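Local coordinates for protein signal recognition particle receptor FtsY (Sulfolobus acidocaldarius, PDB 5L3S) that belongs to the SRP-type P-loop protein family and joins an N-terminal helical bundle to a nucleotide-binding domain, at residues Asp38-Val43 and Ala259-Tyr264; Val112-Thr117 and Ile189-Arg194; Asp167-Ala172 and Leu205-Arg210. One frame throughout, in Å; residues are numbered along the deposited sequence.

Contact 1 (Asp38-Val43 and Ala259-Tyr264)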
loop_
_atom_site.group_PDB
_atom_site.type_symbol
_atom_site.label_atom_id
_atom_site.label_comp_id
_atom_site.label_asym_id
_atom_site.label_seq_id
_atom_site.Cartn_x
_atom_site.Cartn_y
_atom_site.Cartn_z
ATOM N N ASP B 38 1.326 -2.511 -12.433
ATOM C CA ASP B 38 2.089 -1.639 -11.555
ATOM C C ASP B 38 3.602 -1.630 -11.823
ATOM O O ASP B 38 4.408 -1.409 -10.918
ATOM C CB ASP B 38 1.764 -1.949 -10.080
ATOM C CG ASP B 38 0.322 -1.589 -9.728
ATOM O OD1 ASP B 38 -0.045 -0.412 -9.925
ATOM O OD2 ASP B 38 -0.456 -2.485 -9.320
ATOM N N VAL B 39 3.999 -1.841 -13.073
ATOM C CA VAL B 39 5.338 -1.426 -13.455
ATOM C C VAL B 39 5.220 0.063 -13.734
ATOM O O VAL B 39 4.392 0.472 -14.546
ATOM C CB VAL B 39 5.834 -2.155 -14.719
ATOM C CG1 VAL B 39 7.247 -1.727 -15.034
ATOM C CG2 VAL B 39 5.739 -3.647 -14.523
ATOM N N SER B 40 6.024 0.879 -13.060
ATOM C CA SER B 40 5.869 2.328 -13.175
ATOM C C SER B 40 6.050 2.804 -14.611
ATOM O O SER B 40 6.668 2.114 -15.423
ATOM C CB SER B 40 6.848 3.056 -12.256
ATOM O OG SER B 40 8.123 3.153 -12.863
ATOM N N TYR B 41 5.505 3.982 -14.912
ATOM C CA TYR B 41 5.478 4.513 -16.271
ATOM C C TYR B 41 6.879 4.615 -16.863
ATOM O O TYR B 41 7.124 4.206 -18.010
ATOM C CB TYR B 41 4.815 5.897 -16.294
ATOM C CG TYR B 41 4.489 6.397 -17.685
ATOM C CD1 TYR B 41 3.196 6.320 -18.187
ATOM C CD2 TYR B 41 5.480 6.942 -18.503
ATOM C CE1 TYR B 41 2.896 6.777 -19.471
ATOM C CE2 TYR B 41 5.192 7.394 -19.777
ATOM C CZ TYR B 41 3.902 7.311 -20.256
ATOM O OH TYR B 41 3.626 7.764 -21.525
ATOM N N GLU B 42 7.790 5.174 -16.073
ATOM C CA GLU B 42 9.150 5.443 -16.523
ATOM C C GLU B 42 9.935 4.152 -16.829
ATOM O O GLU B 42 10.698 4.093 -17.789
ATOM C CB GLU B 42 9.877 6.301 -15.480
ATOM C CG GLU B 42 9.241 7.690 -15.232
ATOM C CD GLU B 42 7.966 7.667 -14.364
ATOM O OE1 GLU B 42 7.747 6.698 -13.601
ATOM O OE2 GLU B 42 7.175 8.633 -14.451
ATOM N N VAL B 43 9.739 3.124 -16.011
ATOM C CA VAL B 43 10.406 1.843 -16.220
ATOM C C VAL B 43 9.789 1.095 -17.405
ATOM O O VAL B 43 10.498 0.507 -18.221
ATOM C CB VAL B 43 10.351 0.980 -14.941
ATOM C CG1 VAL B 43 10.851 -0.443 -15.207
ATOM C CG2 VAL B 43 11.164 1.649 -13.850
ATOM N N ALA B 259 8.483 -5.582 -8.523
ATOM C CA ALA B 259 9.583 -6.558 -8.620
ATOM C C ALA B 259 10.496 -6.299 -9.831
ATOM O O ALA B 259 11.725 -6.342 -9.727
ATOM C CB ALA B 259 9.027 -7.979 -8.678
ATOM N N LEU B 260 9.884 -6.024 -10.979
ATOM C CA LEU B 260 10.634 -5.732 -12.194
ATOM C C LEU B 260 11.362 -4.393 -12.085
ATOM O O LEU B 260 12.534 -4.284 -12.459
ATOM C CB LEU B 260 9.692 -5.727 -13.407
ATOM C CG LEU B 260 10.277 -5.396 -14.781
ATOM C CD1 LEU B 260 11.552 -6.210 -15.052
ATOM C CD2 LEU B 260 9.226 -5.643 -15.870
ATOM N N SER B 261 10.664 -3.377 -11.576
ATOM C CA SER B 261 11.253 -2.049 -11.420
ATOM C C SER B 261 12.472 -2.054 -10.488
ATOM O O SER B 261 13.469 -1.391 -10.761
ATOM C CB SER B 261 10.205 -1.046 -10.931
ATOM O OG SER B 261 9.261 -0.790 -11.956
ATOM N N LEU B 262 12.367 -2.798 -9.394
ATOM C CA LEU B 262 13.454 -2.951 -8.432
ATOM C C LEU B 262 14.710 -3.545 -9.067
ATOM O O LEU B 262 15.818 -3.043 -8.872
ATOM C CB LEU B 262 13.006 -3.859 -7.295
ATOM C CG LEU B 262 12.084 -3.253 -6.257
ATOM C CD1 LEU B 262 11.598 -4.353 -5.342
ATOM C CD2 LEU B 262 12.867 -2.215 -5.499
ATOM N N ALA B 263 14.527 -4.625 -9.815
ATOM C CA ALA B 263 15.640 -5.265 -10.495
ATOM C C ALA B 263 16.197 -4.350 -11.577
ATOM O O ALA B 263 17.410 -4.159 -11.673
ATOM C CB ALA B 263 15.203 -6.590 -11.091
ATOM N N TYR B 264 15.307 -3.772 -12.380
ATOM C CA TYR B 264 15.730 -2.980 -13.530
ATOM C C TYR B 264 16.423 -1.679 -13.112
ATOM O O TYR B 264 17.481 -1.346 -13.635
ATOM C CB TYR B 264 14.539 -2.700 -14.467
ATOM C CG TYR B 264 14.909 -2.072 -15.782
ATOM C CD1 TYR B 264 14.967 -0.692 -15.928
ATOM C CD2 TYR B 264 15.203 -2.862 -16.891
ATOM C CE1 TYR B 264 15.309 -0.119 -17.141
ATOM C CE2 TYR B 264 15.538 -2.301 -18.098
ATOM C CZ TYR B 264 15.594 -0.932 -18.220
ATOM O OH TYR B 264 15.938 -0.382 -19.434
HETATM O O HOH W 1 7.075 -0.191 -10.454
#

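Contact 2 (Val112-Thr117 and Ile189-Arg194). With MG (magnesium ion), chain S; GNP (phosphoaminophosphonic acid-guanylate ester), chain R.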
loop_
_atom_site.group_PDB
_atom_site.type_symbol
_atom_site.label_atom_id
_atom_site.label_comp_id
_atom_site.label_asym_id
_atom_site.label_seq_id
_atom_site.Cartn_x
_atom_site.Cartn_y
_atom_site.Cartn_z
ATOM N N VAL B 112 2.878 -1.414 5.813
ATOM C CA VAL B 112 3.190 -2.330 4.685
ATOM C C VAL B 112 3.213 -3.820 5.031
ATOM O O VAL B 112 2.997 -4.675 4.160
ATOM C CB VAL B 112 4.543 -1.998 3.975
ATOM C CG1 VAL B 112 4.439 -0.682 3.228
ATOM C CG2 VAL B 112 5.746 -2.020 4.969
ATOM N N GLY B 113 3.505 -4.141 6.287
ATOM C CA GLY B 113 3.441 -5.524 6.710
ATOM C C GLY B 113 4.668 -6.086 7.415
ATOM O O GLY B 113 4.819 -7.296 7.458
ATOM N N LYS B 114 5.509 -5.222 7.986
ATOM C CA LYS B 114 6.747 -5.648 8.643
ATOM C C LYS B 114 6.552 -6.681 9.757
ATOM O O LYS B 114 7.198 -7.738 9.755
ATOM C CB LYS B 114 7.486 -4.418 9.205
ATOM C CG LYS B 114 7.680 -3.286 8.188
ATOM C CD LYS B 114 8.319 -2.048 8.819
ATOM C CE LYS B 114 7.296 -1.235 9.667
ATOM N NZ LYS B 114 6.118 -0.806 8.837
ATOM N N THR B 115 5.695 -6.347 10.719
ATOM C CA THR B 115 5.462 -7.151 11.921
ATOM C C THR B 115 4.914 -8.533 11.585
ATOM O O THR B 115 5.400 -9.554 12.076
ATOM C CB THR B 115 4.532 -6.382 12.897
ATOM O OG1 THR B 115 5.190 -5.174 13.320
ATOM C CG2 THR B 115 4.153 -7.236 14.092
ATOM N N THR B 116 3.928 -8.575 10.702
ATOM C CA THR B 116 3.357 -9.854 10.279
ATOM C C THR B 116 4.363 -10.688 9.457
ATOM O O THR B 116 4.412 -11.913 9.575
ATOM C CB THR B 116 2.057 -9.613 9.470
ATOM O OG1 THR B 116 1.183 -8.761 10.238
ATOM C CG2 THR B 116 1.344 -10.933 9.176
ATOM N N THR B 117 5.169 -10.019 8.637
ATOM C CA THR B 117 6.172 -10.715 7.824
ATOM C C THR B 117 7.249 -11.339 8.716
ATOM O O THR B 117 7.749 -12.432 8.455
ATOM C CB THR B 117 6.802 -9.757 6.784
ATOM O OG1 THR B 117 5.771 -9.276 5.904
ATOM C CG2 THR B 117 7.884 -10.490 5.949
ATOM N N ILE B 189 14.743 -8.255 13.906
ATOM C CA ILE B 189 14.444 -6.964 14.507
ATOM C C ILE B 189 13.257 -6.285 13.827
ATOM O O ILE B 189 13.309 -5.987 12.636
ATOM C CB ILE B 189 15.683 -6.044 14.447
ATOM C CG1 ILE B 189 16.865 -6.745 15.151
ATOM C CG2 ILE B 189 15.373 -4.691 15.093
ATOM C CD1 ILE B 189 18.216 -6.071 14.958
ATOM N N ASP B 190 12.181 -6.074 14.583
ATOM C CA ASP B 190 11.029 -5.321 14.076
ATOM C C ASP B 190 11.307 -3.850 14.310
ATOM O O ASP B 190 11.914 -3.493 15.316
ATOM C CB ASP B 190 9.746 -5.749 14.815
ATOM C CG ASP B 190 8.453 -5.378 14.048
ATOM O OD1 ASP B 190 8.549 -4.867 12.912
ATOM O OD2 ASP B 190 7.353 -5.630 14.584
ATOM N N THR B 191 10.860 -2.984 13.398
ATOM C CA THR B 191 11.030 -1.551 13.587
ATOM C C THR B 191 9.719 -0.846 13.286
ATOM O O THR B 191 8.867 -1.375 12.559
ATOM C CB THR B 191 12.152 -0.947 12.668
ATOM O OG1 THR B 191 11.755 -1.018 11.290
ATOM C CG2 THR B 191 13.475 -1.665 12.855
ATOM N N ALA B 192 9.537 0.336 13.865
ATOM C CA ALA B 192 8.333 1.114 13.565
ATOM C C ALA B 192 8.259 1.543 12.095
ATOM O O ALA B 192 9.279 1.727 11.427
ATOM C CB ALA B 192 8.239 2.326 14.471
ATOM N N GLY B 193 7.040 1.710 11.602
ATOM C CA GLY B 193 6.842 2.291 10.283
ATOM C C GLY B 193 7.428 3.688 10.277
ATOM O O GLY B 193 7.411 4.390 11.289
ATOM N N ARG B 194 7.963 4.096 9.137
ATOM C CA ARG B 194 8.524 5.433 9.008
ATOM C C ARG B 194 8.509 5.811 7.539
ATOM O O ARG B 194 8.726 4.955 6.681
ATOM C CB ARG B 194 9.951 5.492 9.585
ATOM C CG ARG B 194 11.052 4.802 8.740
ATOM C CD ARG B 194 12.298 4.490 9.596
ATOM N NE ARG B 194 11.926 3.508 10.597
ATOM C CZ ARG B 194 12.122 3.634 11.905
ATOM N NH1 ARG B 194 12.747 4.696 12.407
ATOM N NH2 ARG B 194 11.689 2.680 12.710
HETATM MG MG MG S . 4.654 -3.168 12.815
HETATM P PG GNP R . 3.336 -0.699 11.256
HETATM O O1G GNP R . 4.231 -1.365 12.275
HETATM O O2G GNP R . 2.235 0.130 11.904
HETATM O O3G GNP R . 4.055 0.233 10.306
HETATM N N3B GNP R . 2.626 -1.837 10.382
HETATM P PB GNP R . 3.470 -3.085 9.770
HETATM O O1B GNP R . 4.256 -3.717 10.829
HETATM O O2B GNP R . 4.277 -2.602 8.639
HETATM O O3A GNP R . 2.420 -4.048 9.260
HETATM P PA GNP R . 1.613 -5.116 10.013
HETATM O O1A GNP R . 2.423 -6.366 10.184
HETATM O O2A GNP R . 0.986 -4.546 11.246
HETATM O "O5'" GNP R . 0.494 -5.549 9.003
HETATM C "C5'" GNP R . -0.574 -4.642 8.578
HETATM C "C4'" GNP R . -1.762 -5.468 8.115
HETATM O "O4'" GNP R . -1.464 -6.128 6.829
HETATM C "C3'" GNP R . -2.149 -6.584 9.065
HETATM O "O3'" GNP R . -3.557 -6.735 9.032
HETATM C "C2'" GNP R . -1.477 -7.822 8.445
HETATM O "O2'" GNP R . -2.163 -9.011 8.795
HETATM C "C1'" GNP R . -1.747 -7.499 6.967
HETATM N N9 GNP R . -0.859 -8.228 6.063
HETATM C C8 GNP R . 0.505 -8.332 6.104
HETATM N N7 GNP R . 1.012 -9.054 5.120
HETATM C C5 GNP R . -0.112 -9.435 4.392
HETATM C C6 GNP R . -0.212 -10.224 3.226
HETATM O O6 GNP R . 0.730 -10.756 2.621
HETATM N N1 GNP R . -1.536 -10.391 2.809
HETATM C C2 GNP R . -2.627 -9.822 3.448
HETATM N N2 GNP R . -3.836 -10.059 2.942
HETATM N N3 GNP R . -2.537 -9.081 4.546
HETATM C C4 GNP R . -1.262 -8.937 4.959
HETATM O O HOH W 2 6.697 -3.091 12.469
HETATM O O HOH W 3 2.720 -3.741 13.268
HETATM O O HOH W 4 4.862 -2.616 14.822
#

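Contact 3 (Asp167-Ala172 and Leu205-Arg210). Unlike the reference sequence in segment 205-210: K207 (reference Arg). With SO4 (sulfate ion), chain Y.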
loop_
_atom_site.group_PDB
_atom_site.type_symbol
_atom_site.label_atom_id
_atom_site.label_comp_id
_atom_site.label_asym_id
_atom_site.label_seq_id
_atom_site.Cartn_x
_atom_site.Cartn_y
_atom_site.Cartn_z
ATOM N N ASP B 167 14.573 2.491 24.230
ATOM C CA ASP B 167 14.454 2.951 22.856
ATOM C C ASP B 167 14.769 1.789 21.881
ATOM O O ASP B 167 15.276 0.750 22.311
ATOM C CB ASP B 167 15.349 4.193 22.640
ATOM C CG ASP B 167 16.842 3.864 22.542
ATOM O OD1 ASP B 167 17.243 2.965 21.768
ATOM O OD2 ASP B 167 17.632 4.543 23.223
ATOM N N PRO B 168 14.470 1.952 20.576
ATOM C CA PRO B 168 14.678 0.827 19.647
ATOM C C PRO B 168 16.084 0.208 19.658
ATOM O O PRO B 168 16.207 -1.013 19.558
ATOM C CB PRO B 168 14.363 1.443 18.285
ATOM C CG PRO B 168 13.278 2.469 18.609
ATOM C CD PRO B 168 13.758 3.073 19.924
ATOM N N ALA B 169 17.119 1.030 19.786
ATOM C CA ALA B 169 18.486 0.526 19.749
ATOM C C ALA B 169 18.828 -0.283 20.993
ATOM O O ALA B 169 19.569 -1.263 20.923
ATOM C CB ALA B 169 19.476 1.678 19.585
ATOM N N SER B 170 18.302 0.145 22.140
ATOM C CA SER B 170 18.553 -0.542 23.394
ATOM C C SER B 170 17.864 -1.907 23.354
ATOM O O SER B 170 18.435 -2.904 23.798
ATOM C CB SER B 170 18.035 0.289 24.572
ATOM O OG SER B 170 17.991 -0.490 25.755
ATOM N N VAL B 171 16.645 -1.951 22.813
ATOM C CA VAL B 171 15.933 -3.225 22.681
ATOM C C VAL B 171 16.719 -4.200 21.789
ATOM O O VAL B 171 16.905 -5.366 22.143
ATOM C CB VAL B 171 14.497 -3.057 22.137
ATOM C CG1 VAL B 171 13.816 -4.427 22.005
ATOM C CG2 VAL B 171 13.666 -2.147 23.047
ATOM N N ALA B 172 17.196 -3.714 20.645
ATOM C CA ALA B 172 17.976 -4.547 19.720
ATOM C C ALA B 172 19.288 -5.022 20.328
ATOM O O ALA B 172 19.669 -6.190 20.182
ATOM C CB ALA B 172 18.226 -3.800 18.391
ATOM N N LEU B 205 16.410 5.002 12.650
ATOM C CA LEU B 205 16.694 3.698 12.069
ATOM C C LEU B 205 18.191 3.475 11.909
ATOM O O LEU B 205 18.693 2.418 12.257
ATOM C CB LEU B 205 15.991 3.555 10.718
ATOM C CG LEU B 205 16.238 2.269 9.936
ATOM C CD1 LEU B 205 15.793 1.061 10.740
ATOM C CD2 LEU B 205 15.456 2.351 8.631
ATOM N N LYS B 206 18.892 4.479 11.385
ATOM C CA LYS B 206 20.337 4.412 11.194
ATOM C C LYS B 206 21.057 4.197 12.515
ATOM O O LYS B 206 22.111 3.571 12.577
ATOM C CB LYS B 206 20.849 5.684 10.508
ATOM C CG LYS B 206 20.349 5.844 9.076
ATOM C CD LYS B 206 20.747 7.189 8.496
ATOM C CE LYS B 206 22.241 7.283 8.298
ATOM N NZ LYS B 206 22.653 8.679 7.984
ATOM N N LYS B 207 20.469 4.721 13.574
ATOM C CA LYS B 207 20.973 4.496 14.912
ATOM C C LYS B 207 20.818 3.028 15.354
ATOM O O LYS B 207 21.702 2.464 16.008
ATOM C CB LYS B 207 20.260 5.456 15.869
ATOM C CG LYS B 207 20.690 5.365 17.297
ATOM C CD LYS B 207 20.091 6.530 18.071
ATOM C CE LYS B 207 20.254 6.315 19.545
ATOM N NZ LYS B 207 19.148 5.447 20.080
ATOM N N VAL B 208 19.697 2.404 15.011
ATOM C CA VAL B 208 19.540 0.979 15.304
ATOM C C VAL B 208 20.543 0.150 14.480
ATOM O O VAL B 208 21.135 -0.810 14.978
ATOM C CB VAL B 208 18.101 0.494 15.039
ATOM C CG1 VAL B 208 17.997 -1.012 15.235
ATOM C CG2 VAL B 208 17.110 1.220 15.949
ATOM N N LEU B 209 20.749 0.535 13.223
ATOM C CA LEU B 209 21.682 -0.191 12.360
ATOM C C LEU B 209 23.113 -0.135 12.871
ATOM O O LEU B 209 23.834 -1.140 12.839
ATOM C CB LEU B 209 21.632 0.355 10.929
ATOM C CG LEU B 209 20.323 0.181 10.171
ATOM C CD1 LEU B 209 20.428 0.887 8.827
ATOM C CD2 LEU B 209 20.032 -1.286 9.973
ATOM N N ARG B 210 23.540 1.036 13.339
ATOM C CA ARG B 210 24.902 1.178 13.835
ATOM C C ARG B 210 25.133 0.283 15.042
ATOM O O ARG B 210 26.208 -0.279 15.226
ATOM C CB ARG B 210 25.220 2.636 14.176
ATOM C CG ARG B 210 25.333 3.531 12.947
ATOM C CD ARG B 210 25.958 4.881 13.279
ATOM N NE ARG B 210 25.026 5.766 13.965
ATOM C CZ ARG B 210 24.215 6.621 13.348
ATOM N NH1 ARG B 210 24.219 6.708 12.024
ATOM N NH2 ARG B 210 23.405 7.389 14.057
HETATM S S SO4 Y . 26.599 5.821 9.310
HETATM O O1 SO4 Y . 27.273 4.580 8.938
HETATM O O2 SO4 Y . 27.500 6.639 10.116
HETATM O O3 SO4 Y . 26.221 6.555 8.104
HETATM O O4 SO4 Y . 25.403 5.509 10.086
#

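Contact 1 (Asp38-Val43 and Ala259-Tyr264)
V39, S40 and V43 all gather round one hydroxyl of the facing helix, OG of S261. Just before them, D38 is the positive-phi residue of a Schellman motif that ends the preceding helix, and its carbonyl joins the contact through a water. That water donates to D38 O, accepts from S40 N and sits 2.7 Å from S261 OG, so a buried hydroxyl and two backbone groups of the turn share one polar bridge. V39 splits its methyls: CG1, anti to the backbone N (chi1 -178°), comes 3.8 Å from S261 OG, while CG2 meets L260 CD2 at 4.2 Å. S40 is the N-cap of helix 41-55. In the first turn of that helix, V43 sets both methyls against S261 OG, CG1 and CG2 each 3.6 Å from it. Its CG1 also approaches Y264 CD1 obliquely, at 4.2 Å. The far end of this tyrosine runs on along helix 41-55, where its OH bonds to D50. L230 of helix 228-239 touches S40, V43 and S261 and covers the seam. This arrangement is consistent with the N-domain bundle packing against the G domain in the NG unit of SRP-type proteins.

Contact 2 (Val112-Thr117 and Ile189-Arg194)
The carboxylate of D190 faces T115 with one oxygen: T115 OG1 donates to OD2 on its syn lone pair, at 2.5 Å, the two side chains crossing at about a right angle. A water donates to OD1 from above the carboxylate plane and also to the carbonyl of T191; K114 CB lies near the carboxylate plane, 3.9 Å from D190 OD1. That water is one of three on the magnesium ion, which T115 OG1 binds at 2.1 Å alongside O1G and O1B of GNP. D190 is thus second shell, orienting both a protein ligand and a water of the metal. The segments are the Walker A loop and the DTAGR motif of SRP-type proteins, meeting across the phosphates. K114 bends at chi3 (-77°) and chi4 (-58°), which brings K114 NZ to 2.6 Å from GNP O2B and 2.7 Å from GNP O3G, with V109 O as a further acceptor; K114 CE rests 3.3 Å from T191 O. The amides of G113 and K114 both donate to O2B, that of T115 to O1B. G193 passes close by the amine, its CA 3.5 Å from K114 NZ. T116 grips O1A of GNP twice, through its amide and its hydroxyl.

Contact 3 (Asp167-Ala172 and Leu205-Arg210)
V208 aims its two methyls at different parts of the helix alongside. CG2 presses on P168 CB at 3.6 Å and reaches over the start of the helix to A169 N, 3.8 Å away, whereas CG1, anti to the backbone N (chi1 175°), lies 4.2 Å from A172 CB one turn further on. The valine therefore fits against P168, A169 and A172, and A169 has its CA closest to that of V208. Above this apolar patch K207, which differs from the reference sequence, stretches across to the helix start. Its chain is extended until the last torsion, which turns NZ toward D167; the side chains of K207 and D167 cross at about a right angle. K207 NZ stands equally far from both oxygens, 3.6 Å from D167 OD1 and from D167 OD2, a long salt bridge, and it also rests over A169 CB. D167 has another task: as N-cap its OD1 accepts from S170 N, met from above the carboxylate plane, and weakly from A169 N. Such a charge at the helix start would suit the helix dipole. The axes of 168-172 and 205-210 come within 8.8 Å and run 24° from parallel. Both helices rest on the central sheet, helix 199-212 through L205, V208 and L209 on I105 of strand 102-107, helix 168-181 through V171 and A172 on S137 of strand 132-137.

From the N terminus, residues 38-43 open contact 1, and its loop closes only at 259-264, near the end of the chain, tying the helical bundle to the nucleotide-binding domain. Everything else is nested inside. Residues 112-117 open contact 2, then 167-172 open contact 3; the chain runs on from helix 168-181 through strand 186-191, where contact 2 closes at 189-194, and helix 199-212 closes contact 3 at 205-210. Contacts 2 and 3 therefore cross, and they touch, with I189 CD1 4.1 Å from A172 CB. Contact 1 stands on the opposite side of the chain's centre, its centre about 23 Å from that of contact 2.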